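Local coordinates for DUF3822 family protein (Bacteroides thetaiotaomicron VPI-5482, PDB 3HRG) that is of unknown function but has an actin-like ATPase fold, which suggests possible nucleotide binding, at residues K76-I81 with L183-F188; V117-G122 with F140-T145; R213-L218 with Q238-N243. All blocks are in the same frame, centred on the assembly; numbering follows the deposited sequence.

How the interactions relate
Interactions 1 and 2 are neighbours, their centres 9 Å apart, and strands 78-82 and 117-124 join them side by side in one antiparallel sheet. A probable hydrogen bond from Val118 N to Ile81 O (2.8 Å) is consistent with that pairing, and Phe78 of interaction 1 also packs on Ser144 of interaction 2. Interaction 3 lies farther off, its centre about 20 Å from that of interaction 1 and 24 Å from that of interaction 2. It nevertheless shares a five-stranded sheet with interaction 1, with 181-189 and 239-241 as the two outermost strands. The unidentified ligand about 3 Å from the Lys76 side chain probably comes from the crystallisation liquor and marks no known active site.

Interaction 1: K76-I81 with L183-F188; sequences KRFTMI and LLANSF
Phe78 and Met80 reach from one strand onto Ala185 and Ser187 of another, and these four residues bury most of the area. The Phe78 ring leans obliquely over the second backbone, bringing CE2 to 3.7 Å from Ser187 CB and CZ to 3.9 Å from Asn186 C. Its chi1 of 68° sets CG between the backbone N and the carbonyl carbon, which directs the ring across the gap. Met80, a selenomethionine, meets the methyl of Ala185 through its own CB, the two CB atoms 4.0 Å apart. Bends at chi2 and chi3 then fold its chain round, and CE comes to rest 4.1 Å from Leu184 CA.

The segment axes run nearly antiparallel, at 170°, but approach no closer than 6.5 Å, and no direct hydrogen bond links the backbones. Water fills the role instead: one molecule accepts from Met80 N at 3.0 Å and donates to Ala185 O at 2.7 Å. A second water lies between Lys76 O and Ser187 O. Ser187 OG packs on Lys76 CB while hydrogen-bonding to Asp173.

Each strand lies at an edge of its own sheet: 78-82 pairs with 117-124, where Met80 also touches Ile119, and 181-189 pairs with 171-178, where Ala185 rests on Tyr175. The contact therefore brings two sheet edges together through side chains and water.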
ATOM      1  N   LYS A  76      -8.390   1.352   2.018  1.00 13.27           N
ATOM      2  CA  LYS A  76      -8.549   0.859   3.392  1.00 13.17           C
ATOM      3  C   LYS A  76      -9.244  -0.476   3.407  1.00 12.97           C
ATOM      4  O   LYS A  76      -9.366  -1.096   4.480  1.00 13.26           O
ATOM      5  CB  LYS A  76      -9.357   1.840   4.256  1.00 14.04           C
ATOM      6  CG  LYS A  76     -10.779   2.055   3.871  1.00 16.81           C
ATOM      7  CD  LYS A  76     -11.377   3.191   4.768  1.00 20.65           C
ATOM      8  CE  LYS A  76     -12.420   3.924   4.029  1.00 23.06           C
ATOM      9  NZ  LYS A  76     -11.768   4.716   2.932  1.00 24.51           N
ATOM     10  N   ARG A  77      -9.712  -0.938   2.242  1.00 12.19           N
ATOM     11  CA  ARG A  77     -10.520  -2.154   2.162  1.00 12.86           C
ATOM     12  C   ARG A  77      -9.666  -3.395   2.029  1.00 13.21           C
ATOM     13  O   ARG A  77      -9.593  -3.992   0.974  1.00 12.49           O
ATOM     14  CB  ARG A  77     -11.546  -2.039   1.041  1.00 12.50           C
ATOM     15  CG  ARG A  77     -12.554  -0.887   1.315  1.00 12.53           C
ATOM     16  CD  ARG A  77     -13.623  -0.747   0.293  1.00 14.21           C
ATOM     17  NE  ARG A  77     -14.487  -1.922   0.273  1.00 13.33           N
ATOM     18  CZ  ARG A  77     -15.499  -2.152   1.117  1.00 14.58           C
ATOM     19  NH1 ARG A  77     -15.833  -1.295   2.087  1.00 15.37           N
ATOM     20  NH2 ARG A  77     -16.195  -3.263   0.988  1.00 14.91           N
ATOM     21  N   PHE A  78      -9.007  -3.741   3.136  1.00 12.98           N
ATOM     22  CA  PHE A  78      -8.183  -4.944   3.211  1.00 12.96           C
ATOM     23  C   PHE A  78      -8.269  -5.473   4.624  1.00 13.01           C
ATOM     24  O   PHE A  78      -8.584  -4.738   5.577  1.00 13.27           O
ATOM     25  CB  PHE A  78      -6.697  -4.747   2.828  1.00 12.94           C
ATOM     26  CG  PHE A  78      -5.912  -3.889   3.803  1.00 13.61           C
ATOM     27  CD1 PHE A  78      -5.290  -4.441   4.918  1.00 13.90           C
ATOM     28  CD2 PHE A  78      -5.845  -2.539   3.614  1.00 12.81           C
ATOM     29  CE1 PHE A  78      -4.577  -3.651   5.791  1.00 14.96           C
ATOM     30  CE2 PHE A  78      -5.134  -1.733   4.485  1.00 13.89           C
ATOM     31  CZ  PHE A  78      -4.518  -2.298   5.600  1.00 14.90           C
ATOM     32  N   THR A  79      -7.999  -6.768   4.743  1.00 14.11           N
ATOM     33  CA  THR A  79      -8.015  -7.469   6.005  1.00 13.80           C
ATOM     34  C   THR A  79      -6.847  -8.455   6.058  1.00 14.01           C
ATOM     35  O   THR A  79      -6.613  -9.202   5.105  1.00 13.48           O
ATOM     36  CB  THR A  79      -9.301  -8.264   6.150  1.00 14.63           C
ATOM     37  OG1 THR A  79     -10.399  -7.369   6.316  1.00 16.82           O
ATOM     38  CG2 THR A  79      -9.215  -9.216   7.374  1.00 16.01           C
HETATM   39  N   MSE A  80      -6.114  -8.452   7.163  1.00 13.51           N
HETATM   40  CA  MSE A  80      -4.994  -9.364   7.327  1.00 13.19           C
HETATM   41  C   MSE A  80      -5.412 -10.564   8.148  1.00 13.18           C
HETATM   42  O   MSE A  80      -6.099 -10.403   9.148  1.00 11.92           O
HETATM   43  CB  MSE A  80      -3.822  -8.652   8.004  1.00 12.94           C
HETATM   44  CG  MSE A  80      -2.558  -9.506   8.172  1.00 13.07           C
HETATM   45 SE   MSE A  80      -2.492 -10.631   9.733  0.75  9.97          SE
HETATM   46  CE  MSE A  80      -2.349  -9.267  11.116  1.00 14.58           C
ATOM     47  N   ILE A  81      -4.998 -11.758   7.703  1.00 12.77           N
ATOM     48  CA  ILE A  81      -5.261 -12.974   8.469  0.50 12.59           C
ATOM     49  C   ILE A  81      -3.980 -13.832   8.471  1.00 12.46           C
ATOM     50  O   ILE A  81      -3.266 -13.930   7.470  1.00 12.96           O
ATOM     51  CB  ILE A  81      -6.495 -13.770   7.963  0.50 12.37           C
ATOM     52  CG1 ILE A  81      -6.906 -14.843   8.989  0.50 13.04           C
ATOM     53  CG2 ILE A  81      -6.247 -14.350   6.593  0.50 11.94           C
ATOM     54  CD1 ILE A  81      -8.000 -15.735   8.469  0.50 14.64           C
ATOM     55  N   LEU A 183       2.341  -7.987  13.802  1.00 10.90           N
ATOM     56  CA  LEU A 183       1.400  -8.040  14.940  1.00 11.59           C
ATOM     57  C   LEU A 183      -0.000  -7.525  14.574  1.00 12.21           C
ATOM     58  O   LEU A 183      -1.003  -7.985  15.133  1.00 13.06           O
ATOM     59  CB  LEU A 183       1.931  -7.176  16.081  1.00 11.25           C
ATOM     60  CG  LEU A 183       3.317  -7.474  16.674  1.00 10.89           C
ATOM     61  CD1 LEU A 183       3.751  -6.326  17.595  1.00 10.97           C
ATOM     62  CD2 LEU A 183       3.378  -8.819  17.382  1.00 11.76           C
ATOM     63  N   LEU A 184      -0.058  -6.576  13.633  1.00 11.54           N
ATOM     64  CA  LEU A 184      -1.297  -5.941  13.221  1.00 11.81           C
ATOM     65  C   LEU A 184      -1.131  -5.194  11.919  1.00 11.62           C
ATOM     66  O   LEU A 184      -0.070  -4.579  11.693  1.00 11.84           O
ATOM     67  CB  LEU A 184      -1.725  -4.937  14.308  1.00 11.58           C
ATOM     68  CG  LEU A 184      -2.970  -4.057  14.166  1.00 12.17           C
ATOM     69  CD1 LEU A 184      -3.598  -3.824  15.579  1.00 13.26           C
ATOM     70  CD2 LEU A 184      -2.674  -2.759  13.437  1.00 10.83           C
ATOM     71  N   ALA A 185      -2.170  -5.262  11.079  1.00 11.20           N
ATOM     72  CA  ALA A 185      -2.239  -4.476   9.833  1.00 11.25           C
ATOM     73  C   ALA A 185      -3.684  -4.004   9.669  1.00 11.66           C
ATOM     74  O   ALA A 185      -4.580  -4.829   9.493  1.00 12.60           O
ATOM     75  CB  ALA A 185      -1.834  -5.298   8.660  1.00 11.19           C
ATOM     76  N   ASN A 186      -3.927  -2.707   9.791  1.00 12.38           N
ATOM     77  CA  ASN A 186      -5.285  -2.192   9.574  0.50 12.79           C
ATOM     78  C   ASN A 186      -5.230  -0.751   9.085  1.00 12.74           C
ATOM     79  O   ASN A 186      -4.202  -0.081   9.176  1.00 13.80           O
ATOM     80  CB  ASN A 186      -6.178  -2.309  10.824  0.50 13.14           C
ATOM     81  CG  ASN A 186      -7.664  -2.162  10.490  0.50 13.68           C
ATOM     82  OD1 ASN A 186      -8.094  -2.574   9.429  0.50 15.92           O
ATOM     83  ND2 ASN A 186      -8.435  -1.561  11.379  0.50 17.56           N
ATOM     84  N   SER A 187      -6.338  -0.317   8.515  1.00 12.82           N
ATOM     85  CA  SER A 187      -6.459   1.014   7.992  1.00 12.25           C
ATOM     86  C   SER A 187      -7.667   1.686   8.622  1.00 12.85           C
ATOM     87  O   SER A 187      -8.698   1.026   8.838  1.00 12.33           O
ATOM     88  CB  SER A 187      -6.600   0.972   6.501  1.00 13.03           C
ATOM     89  OG  SER A 187      -6.666   2.276   5.957  1.00 11.27           O
ATOM     90  N   PHE A 188      -7.535   2.982   8.899  1.00 12.47           N
ATOM     91  CA  PHE A 188      -8.599   3.757   9.531  1.00 13.39           C
ATOM     92  C   PHE A 188      -8.862   5.030   8.748  1.00 14.62           C
ATOM     93  O   PHE A 188      -7.926   5.778   8.381  1.00 13.77           O
ATOM     94  CB  PHE A 188      -8.209   4.116  10.969  1.00 13.73           C
ATOM     95  CG  PHE A 188      -7.772   2.938  11.810  1.00 14.27           C
ATOM     96  CD1 PHE A 188      -6.461   2.466  11.752  1.00 17.05           C
ATOM     97  CD2 PHE A 188      -8.671   2.302  12.672  1.00 18.22           C
ATOM     98  CE1 PHE A 188      -6.040   1.364  12.541  1.00 19.57           C
ATOM     99  CE2 PHE A 188      -8.263   1.203  13.461  1.00 17.23           C
ATOM    100  CZ  PHE A 188      -6.943   0.736  13.393  1.00 18.25           C
TER
HETATM  101  O   HOH W   1      -9.861  -1.008   7.358  1.00 30.49           O
HETATM  102  O   HOH W   2      -6.713  -6.406   9.223  1.00 14.97           O

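Interaction 2: V117-G122 with F140-T145; sequences VVIIFG and FYSQST
Phe121 lays one face of its ring against the backbone that joins Tyr141 to Ser142. Ser142 N sits over the ring centre, 3.6 Å above the plane, whereas Tyr141 C is displaced toward the rim. At the ring edge, Phe140 O approaches CZ to 3.6 Å. The first torsion accounts for this pose: a chi1 of 68° wedges the ring carbon of Phe121 over its own main chain, with N to one side and C to the other, and the ring rises off strand 117-124 toward the second segment.

Ser142 CB touches both large side chains. It makes an off-centre CH-pi contact with Phe121, 4.1 Å from the ring centroid and 30° from the ring normal, and it also lies 3.6 Å from Ile119 CG2. That methyl branch is the one anti to the backbone N of Ile119, while CG1 turns to the other side and runs along Thr145. Ile119 and Thr145 pass each other in opposite directions, with CB of Ile119 3.7 Å from Thr145 OG1. The threonine hydroxyl is hydrogen-bonded to Asn110, and Thr145 N donates to Ser142 O at 3.1 Å where the chain turns into the helix.

No hydrogen bond crosses between the two segments, and strand 140-142 crosses 117-122 at 104°, so the two do not pair as sheet neighbours. Asn110 of strand 105-112 bonds to Phe140 O and Ser142 N, tying the antiparallel sheet to the end of strand 139-142, an outer strand of the five-stranded sheet, and to the region leading into helix 144-154.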
ATOM      1  N   VAL A 117       1.440 -14.512   6.536  1.00 14.48           N
ATOM      2  CA  VAL A 117       0.175 -13.823   6.566  1.00 14.55           C
ATOM      3  C   VAL A 117      -0.440 -13.734   5.181  1.00 14.07           C
ATOM      4  O   VAL A 117       0.240 -13.942   4.142  1.00 13.53           O
ATOM      5  CB  VAL A 117       0.263 -12.382   7.135  1.00 15.66           C
ATOM      6  CG1 VAL A 117       0.865 -12.326   8.558  1.00 15.38           C
ATOM      7  CG2 VAL A 117       1.047 -11.491   6.215  1.00 15.80           C
ATOM      8  N   VAL A 118      -1.731 -13.432   5.177  1.00 12.91           N
ATOM      9  CA  VAL A 118      -2.490 -13.226   3.940  1.00 12.46           C
ATOM     10  C   VAL A 118      -3.196 -11.924   4.036  1.00 12.99           C
ATOM     11  O   VAL A 118      -3.719 -11.591   5.084  1.00 12.84           O
ATOM     12  CB  VAL A 118      -3.524 -14.340   3.751  1.00 12.75           C
ATOM     13  CG1 VAL A 118      -4.418 -14.095   2.471  1.00 12.29           C
ATOM     14  CG2 VAL A 118      -2.834 -15.662   3.700  1.00 11.64           C
ATOM     15  N   ILE A 119      -3.221 -11.171   2.937  1.00 12.64           N
ATOM     16  CA  ILE A 119      -3.939  -9.923   2.856  1.00 12.81           C
ATOM     17  C   ILE A 119      -5.086 -10.164   1.858  1.00 12.94           C
ATOM     18  O   ILE A 119      -4.826 -10.517   0.697  1.00 12.26           O
ATOM     19  CB  ILE A 119      -3.065  -8.776   2.327  1.00 12.86           C
ATOM     20  CG1 ILE A 119      -1.882  -8.502   3.282  1.00 12.59           C
ATOM     21  CG2 ILE A 119      -3.930  -7.475   2.112  1.00 13.41           C
ATOM     22  CD1 ILE A 119      -2.300  -7.953   4.633  1.00 15.08           C
ATOM     23  N   ILE A 120      -6.327 -10.035   2.349  1.00 12.66           N
ATOM     24  CA  ILE A 120      -7.556 -10.170   1.574  1.00 12.56           C
ATOM     25  C   ILE A 120      -7.964  -8.732   1.271  1.00 13.27           C
ATOM     26  O   ILE A 120      -7.972  -7.906   2.175  1.00 15.13           O
ATOM     27  CB  ILE A 120      -8.651 -10.908   2.333  1.00 11.66           C
ATOM     28  CG1 ILE A 120      -8.159 -12.257   2.884  1.00 12.49           C
ATOM     29  CG2 ILE A 120      -9.838 -11.108   1.415  1.00 11.41           C
ATOM     30  CD1 ILE A 120      -9.149 -12.931   3.927  1.00 11.35           C
ATOM     31  N   PHE A 121      -8.243  -8.418   0.000  1.00 13.26           N
ATOM     32  CA  PHE A 121      -8.488  -7.025  -0.401  1.00 13.72           C
ATOM     33  C   PHE A 121      -9.547  -6.896  -1.505  1.00 13.27           C
ATOM     34  O   PHE A 121      -9.740  -7.771  -2.327  1.00 12.49           O
ATOM     35  CB  PHE A 121      -7.161  -6.344  -0.822  1.00 13.74           C
ATOM     36  CG  PHE A 121      -6.542  -6.880  -2.096  1.00 14.83           C
ATOM     37  CD1 PHE A 121      -5.737  -8.017  -2.083  1.00 13.30           C
ATOM     38  CD2 PHE A 121      -6.750  -6.237  -3.316  1.00 14.73           C
ATOM     39  CE1 PHE A 121      -5.159  -8.513  -3.258  1.00 14.60           C
ATOM     40  CE2 PHE A 121      -6.172  -6.731  -4.489  1.00 13.89           C
ATOM     41  CZ  PHE A 121      -5.366  -7.867  -4.449  1.00 13.60           C
ATOM     42  N   GLY A 122     -10.227  -5.766  -1.496  1.00 13.56           N
ATOM     43  CA  GLY A 122     -11.266  -5.517  -2.471  1.00 13.57           C
ATOM     44  C   GLY A 122     -10.751  -4.653  -3.604  1.00 14.31           C
ATOM     45  O   GLY A 122      -9.835  -3.843  -3.424  1.00 13.81           O
ATOM     46  N   PHE A 140      -2.209  -8.660  -9.356  1.00  8.17           N
ATOM     47  CA  PHE A 140      -2.903  -7.654  -8.504  1.00  7.55           C
ATOM     48  C   PHE A 140      -2.514  -7.766  -7.038  1.00  7.50           C
ATOM     49  O   PHE A 140      -2.548  -8.870  -6.480  1.00  5.88           O
ATOM     50  CB  PHE A 140      -4.397  -7.823  -8.595  1.00  8.05           C
ATOM     51  CG  PHE A 140      -4.959  -7.476  -9.944  1.00  7.88           C
ATOM     52  CD1 PHE A 140      -4.909  -8.387 -10.965  1.00  9.99           C
ATOM     53  CD2 PHE A 140      -5.513  -6.213 -10.167  1.00  8.77           C
ATOM     54  CE1 PHE A 140      -5.404  -8.068 -12.224  1.00 10.79           C
ATOM     55  CE2 PHE A 140      -6.007  -5.878 -11.428  1.00  9.50           C
ATOM     56  CZ  PHE A 140      -5.976  -6.810 -12.429  1.00 11.02           C
ATOM     57  N   TYR A 141      -2.167  -6.629  -6.433  1.00  6.98           N
ATOM     58  CA  TYR A 141      -1.785  -6.595  -5.028  1.00  7.67           C
ATOM     59  C   TYR A 141      -2.471  -5.518  -4.274  1.00  7.12           C
ATOM     60  O   TYR A 141      -2.809  -4.493  -4.825  1.00  6.97           O
ATOM     61  CB  TYR A 141      -0.303  -6.263  -4.869  1.00  7.59           C
ATOM     62  CG  TYR A 141       0.623  -7.249  -5.528  1.00  8.88           C
ATOM     63  CD1 TYR A 141       1.088  -8.372  -4.837  1.00  8.59           C
ATOM     64  CD2 TYR A 141       1.042  -7.055  -6.830  1.00 10.85           C
ATOM     65  CE1 TYR A 141       1.922  -9.282  -5.436  1.00 10.31           C
ATOM     66  CE2 TYR A 141       1.874  -7.958  -7.448  1.00 11.72           C
ATOM     67  CZ  TYR A 141       2.314  -9.066  -6.747  1.00 12.08           C
ATOM     68  OH  TYR A 141       3.139  -9.914  -7.384  1.00 14.23           O
ATOM     69  N   SER A 142      -2.678  -5.778  -2.995  1.00  6.64           N
ATOM     70  CA  SER A 142      -3.074  -4.760  -2.075  1.00  6.64           C
ATOM     71  C   SER A 142      -1.787  -3.993  -1.876  1.00  6.63           C
ATOM     72  O   SER A 142      -0.696  -4.599  -1.884  1.00  7.76           O
ATOM     73  CB  SER A 142      -3.458  -5.372  -0.709  1.00  6.75           C
ATOM     74  OG  SER A 142      -3.616  -4.382   0.316  1.00  6.28           O
ATOM     75  N   GLN A 143      -1.861  -2.680  -1.694  1.00  7.12           N
ATOM     76  CA  GLN A 143      -0.657  -1.880  -1.409  1.00  7.01           C
ATOM     77  C   GLN A 143      -0.009  -2.387  -0.101  1.00  7.37           C
ATOM     78  O   GLN A 143       1.222  -2.342   0.046  1.00  8.06           O
ATOM     79  CB  GLN A 143      -0.989  -0.398  -1.331  1.00  6.88           C
ATOM     80  CG  GLN A 143       0.192   0.475  -0.975  1.00  8.67           C
ATOM     81  CD  GLN A 143      -0.154   1.889  -0.724  1.00 12.82           C
ATOM     82  OE1 GLN A 143      -1.086   2.180   0.023  1.00 15.45           O
ATOM     83  NE2 GLN A 143       0.655   2.809  -1.269  1.00 12.00           N
ATOM     84  N   SER A 144      -0.834  -2.887   0.824  1.00  7.32           N
ATOM     85  CA  SER A 144      -0.348  -3.450   2.075  1.00  7.52           C
ATOM     86  C   SER A 144       0.618  -4.643   1.920  1.00  7.46           C
ATOM     87  O   SER A 144       1.491  -4.838   2.773  1.00  7.09           O
ATOM     88  CB  SER A 144      -1.507  -3.858   2.946  1.00  7.15           C
ATOM     89  OG  SER A 144      -2.253  -2.728   3.380  1.00  8.46           O
ATOM     90  N   THR A 145       0.491  -5.406   0.836  1.00  7.15           N
ATOM     91  CA  THR A 145       1.355  -6.578   0.614  1.00  6.98           C
ATOM     92  C   THR A 145       2.868  -6.228   0.511  1.00  7.21           C
ATOM     93  O   THR A 145       3.657  -6.703   1.348  1.00  7.07           O
ATOM     94  CB  THR A 145       0.814  -7.405  -0.534  1.00  6.66           C
ATOM     95  OG1 THR A 145      -0.504  -7.854  -0.178  1.00  6.06           O
ATOM     96  CG2 THR A 145       1.743  -8.586  -0.858  1.00  5.76           C
TER

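Interaction 3: R213-L218 with Q238-N243; sequences RDELHL and QVFIMN
The His217 and Phe240 side chains run alongside each other from neighbouring strands, and the phenylalanine ring offers its CD2 to one face of the imidazole, 3.5 Å above the plane and toward the rim. The planes are 25° apart but slid, with ring centroids 5.0 Å from each other, so there is little overlap. At the edge of the imidazole, in its plane, is Glu215 OE1: His217 NE2 donates to it at 2.8 Å, with an N-H...O angle of 150°, on the anti side of the carboxylate. The glutamate chain is extended beyond CG, which lifts the carboxylate to that height, and its CD passes 3.8 Å from Phe240 CE2. Replacing His217 with an alanine would probably leave Glu215 OE1 without this donor and open a gap beside the Phe240 ring. Arg213 grips the Asp214 carboxylate side-on: NE, in the guanidinium plane, forms a salt bridge with OD1 at 2.6 Å, met from above the carboxylate plane, while NH2 bonds to OD2 from a tilted position.

Beneath these side chains the backbones form a regular parallel ladder. Leu216 N donates to Gln238 O at 3.0 Å and an almost straight 173°, after which Phe240 N bonds to Leu216 O, Leu218 N to Phe240 O and Met242 N to Leu218 O. The other face carries Leu216, Leu218, Val239 and Ile241, with Leu218 CD1 4.1 Å from Val239 CG1. Leu216, Leu218 and Ile241 of this face also pack on helix 225-235, which connects the two strands. Parallel neighbours joined through a helix laid against their apolar face make a beta-alpha-beta crossover, here closing one edge of a five-stranded sheet whose 3-2-1-4-5 order matches the ribonuclease H-like domains of actin-like ATPases.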
ATOM      1  N   ARG A 213      10.523   2.878  24.857  1.00 16.53           N
ATOM      2  CA  ARG A 213      11.323   1.965  24.021  0.60 16.20           C
ATOM      3  C   ARG A 213      10.865   1.831  22.568  1.00 15.53           C
ATOM      4  O   ARG A 213      11.676   1.897  21.640  1.00 15.01           O
ATOM      5  CB  ARG A 213      11.273   0.551  24.636  0.60 16.42           C
ATOM      6  CG  ARG A 213      12.018  -0.607  23.890  0.60 17.59           C
ATOM      7  CD  ARG A 213      11.557  -1.966  24.467  0.60 18.90           C
ATOM      8  NE  ARG A 213      10.181  -2.308  24.022  0.60 18.46           N
ATOM      9  CZ  ARG A 213       9.324  -3.114  24.666  0.60 18.68           C
ATOM     10  NH1 ARG A 213       9.636  -3.654  25.843  0.60 19.52           N
ATOM     11  NH2 ARG A 213       8.107  -3.350  24.163  0.60 18.64           N
ATOM     12  N   ASP A 214       9.560   1.639  22.371  1.00 14.14           N
ATOM     13  CA  ASP A 214       9.024   1.359  21.014  1.00 13.67           C
ATOM     14  C   ASP A 214       8.986   2.566  20.081  1.00 13.27           C
ATOM     15  O   ASP A 214       8.978   3.692  20.529  1.00 12.77           O
ATOM     16  CB  ASP A 214       7.732   0.554  21.148  1.00 12.99           C
ATOM     17  CG  ASP A 214       7.948  -0.730  21.933  1.00 11.92           C
ATOM     18  OD1 ASP A 214       9.028  -1.323  21.854  1.00  9.21           O
ATOM     19  OD2 ASP A 214       7.036  -1.181  22.633  1.00 11.66           O
ATOM     20  N   GLU A 215       8.914   2.300  18.777  1.00 12.72           N
ATOM     21  CA  GLU A 215       9.044   3.373  17.799  0.55 12.92           C
ATOM     22  C   GLU A 215       7.915   3.515  16.823  1.00 12.52           C
ATOM     23  O   GLU A 215       7.335   2.529  16.392  1.00 12.32           O
ATOM     24  CB  GLU A 215      10.356   3.179  16.989  0.55 12.87           C
ATOM     25  CG  GLU A 215      11.623   3.194  17.852  0.55 13.45           C
ATOM     26  CD  GLU A 215      12.938   3.003  17.080  0.55 14.70           C
ATOM     27  OE1 GLU A 215      12.952   2.829  15.832  0.55 12.13           O
ATOM     28  OE2 GLU A 215      13.980   3.025  17.753  0.55 15.40           O
ATOM     29  N   LEU A 216       7.636   4.779  16.475  1.00 12.60           N
ATOM     30  CA  LEU A 216       6.648   5.133  15.469  1.00 12.00           C
ATOM     31  C   LEU A 216       7.414   5.736  14.294  1.00 11.96           C
ATOM     32  O   LEU A 216       8.190   6.708  14.478  1.00 12.86           O
ATOM     33  CB  LEU A 216       5.612   6.139  15.988  1.00 11.64           C
ATOM     34  CG  LEU A 216       4.696   6.744  14.935  1.00 12.25           C
ATOM     35  CD1 LEU A 216       3.933   5.620  14.171  1.00 13.26           C
ATOM     36  CD2 LEU A 216       3.737   7.785  15.565  1.00 10.65           C
ATOM     37  N   HIS A 217       7.198   5.173  13.113  1.00 11.93           N
ATOM     38  CA  HIS A 217       7.796   5.616  11.852  1.00 12.50           C
ATOM     39  C   HIS A 217       6.667   6.046  10.898  1.00 12.21           C
ATOM     40  O   HIS A 217       5.750   5.282  10.606  1.00 13.50           O
ATOM     41  CB  HIS A 217       8.660   4.511  11.257  1.00 12.43           C
ATOM     42  CG  HIS A 217       9.835   4.136  12.109  1.00 12.81           C
ATOM     43  ND1 HIS A 217      11.118   4.518  11.804  1.00 15.04           N
ATOM     44  CD2 HIS A 217       9.919   3.419  13.260  1.00 13.81           C
ATOM     45  CE1 HIS A 217      11.952   4.059  12.731  1.00 16.50           C
ATOM     46  NE2 HIS A 217      11.249   3.390  13.628  1.00 14.39           N
ATOM     47  N   LEU A 218       6.726   7.285  10.441  1.00 12.62           N
ATOM     48  CA  LEU A 218       5.687   7.862   9.593  1.00 13.03           C
ATOM     49  C   LEU A 218       6.153   8.113   8.169  1.00 13.36           C
ATOM     50  O   LEU A 218       7.307   8.507   7.939  1.00 12.35           O
ATOM     51  CB  LEU A 218       5.250   9.207  10.192  1.00 12.97           C
ATOM     52  CG  LEU A 218       4.615   9.195  11.570  1.00 14.89           C
ATOM     53  CD1 LEU A 218       4.547  10.600  12.146  1.00 15.10           C
ATOM     54  CD2 LEU A 218       3.245   8.564  11.493  1.00 18.29           C
ATOM     55  N   GLN A 238       9.840   8.102  20.796  1.00 12.57           N
ATOM     56  CA  GLN A 238      10.689   7.782  19.634  1.00 13.39           C
ATOM     57  C   GLN A 238       9.802   7.840  18.375  1.00 12.77           C
ATOM     58  O   GLN A 238       9.139   6.849  18.032  1.00 12.80           O
ATOM     59  CB  GLN A 238      11.339   6.383  19.770  1.00 13.91           C
ATOM     60  CG  GLN A 238      11.984   6.038  21.168  1.00 15.49           C
ATOM     61  CD  GLN A 238      13.003   7.019  21.658  1.00 19.53           C
ATOM     62  OE1 GLN A 238      13.718   7.639  20.865  1.00 22.23           O
ATOM     63  NE2 GLN A 238      13.129   7.136  23.007  1.00 21.11           N
ATOM     64  N   VAL A 239       9.717   9.021  17.762  1.00 12.38           N
ATOM     65  CA  VAL A 239       8.910   9.234  16.545  1.00 12.47           C
ATOM     66  C   VAL A 239       9.828   9.703  15.415  1.00 12.43           C
ATOM     67  O   VAL A 239      10.629  10.614  15.609  1.00 11.60           O
ATOM     68  CB  VAL A 239       7.792  10.287  16.724  1.00 13.09           C
ATOM     69  CG1 VAL A 239       6.926  10.351  15.446  1.00 12.68           C
ATOM     70  CG2 VAL A 239       6.915   9.972  17.907  1.00 12.68           C
ATOM     71  N   PHE A 240       9.718   9.074  14.254  1.00 12.79           N
ATOM     72  CA  PHE A 240      10.560   9.420  13.088  1.00 13.28           C
ATOM     73  C   PHE A 240       9.768   9.590  11.801  1.00 13.14           C
ATOM     74  O   PHE A 240       8.684   9.019  11.661  1.00 13.47           O
ATOM     75  CB  PHE A 240      11.570   8.303  12.832  1.00 13.59           C
ATOM     76  CG  PHE A 240      12.385   7.952  14.016  1.00 15.37           C
ATOM     77  CD1 PHE A 240      13.554   8.632  14.290  1.00 15.75           C
ATOM     78  CD2 PHE A 240      11.983   6.925  14.864  1.00 17.25           C
ATOM     79  CE1 PHE A 240      14.314   8.315  15.421  1.00 18.19           C
ATOM     80  CE2 PHE A 240      12.752   6.596  15.986  1.00 17.53           C
ATOM     81  CZ  PHE A 240      13.907   7.289  16.269  1.00 16.52           C
ATOM     82  N   ILE A 241      10.296  10.423  10.899  1.00 12.57           N
ATOM     83  CA  ILE A 241       9.736  10.620   9.571  1.00 12.35           C
ATOM     84  C   ILE A 241      10.653   9.801   8.701  1.00 11.11           C
ATOM     85  O   ILE A 241      11.864  10.078   8.636  1.00 11.56           O
ATOM     86  CB  ILE A 241       9.764  12.069   9.082  1.00 13.51           C
ATOM     87  CG1 ILE A 241       9.010  12.976  10.046  1.00 14.76           C
ATOM     88  CG2 ILE A 241       9.177  12.164   7.630  1.00 13.93           C
ATOM     89  CD1 ILE A 241       7.619  12.640  10.165  1.00 16.71           C
HETATM   90  N   MSE A 242      10.098   8.795   8.051  1.00  9.10           N
HETATM   91  CA  MSE A 242      10.876   7.902   7.234  1.00  8.36           C
HETATM   92  C   MSE A 242      11.464   8.568   5.999  1.00  8.67           C
HETATM   93  O   MSE A 242      10.933   9.547   5.488  1.00  6.64           O
HETATM   94  CB  MSE A 242      10.027   6.746   6.717  1.00  7.65           C
HETATM   95  CG  MSE A 242       9.414   5.889   7.747  1.00  7.19           C
HETATM   96 SE   MSE A 242       8.602   4.388   6.855  0.75  4.44          SE
HETATM   97  CE  MSE A 242      10.211   3.344   6.453  1.00  8.53           C
ATOM     98  N   ASN A 243      12.560   7.965   5.548  1.00  9.87           N
ATOM     99  CA  ASN A 243      13.273   8.345   4.346  1.00 11.28           C
ATOM    100  C   ASN A 243      13.048   7.105   3.451  1.00 12.39           C
ATOM    101  O   ASN A 243      13.439   5.995   3.830  1.00 12.25           O
ATOM    102  CB  ASN A 243      14.744   8.601   4.665  1.00 11.14           C
ATOM    103  CG  ASN A 243      15.555   9.035   3.463  1.00 12.05           C
ATOM    104  OD1 ASN A 243      15.030   9.261   2.377  1.00 11.83           O
ATOM    105  ND2 ASN A 243      16.861   9.169   3.664  1.00 13.85           N
TER
HETATM  106  O   HOH W   3       8.686   5.889  21.979  1.00 16.43           O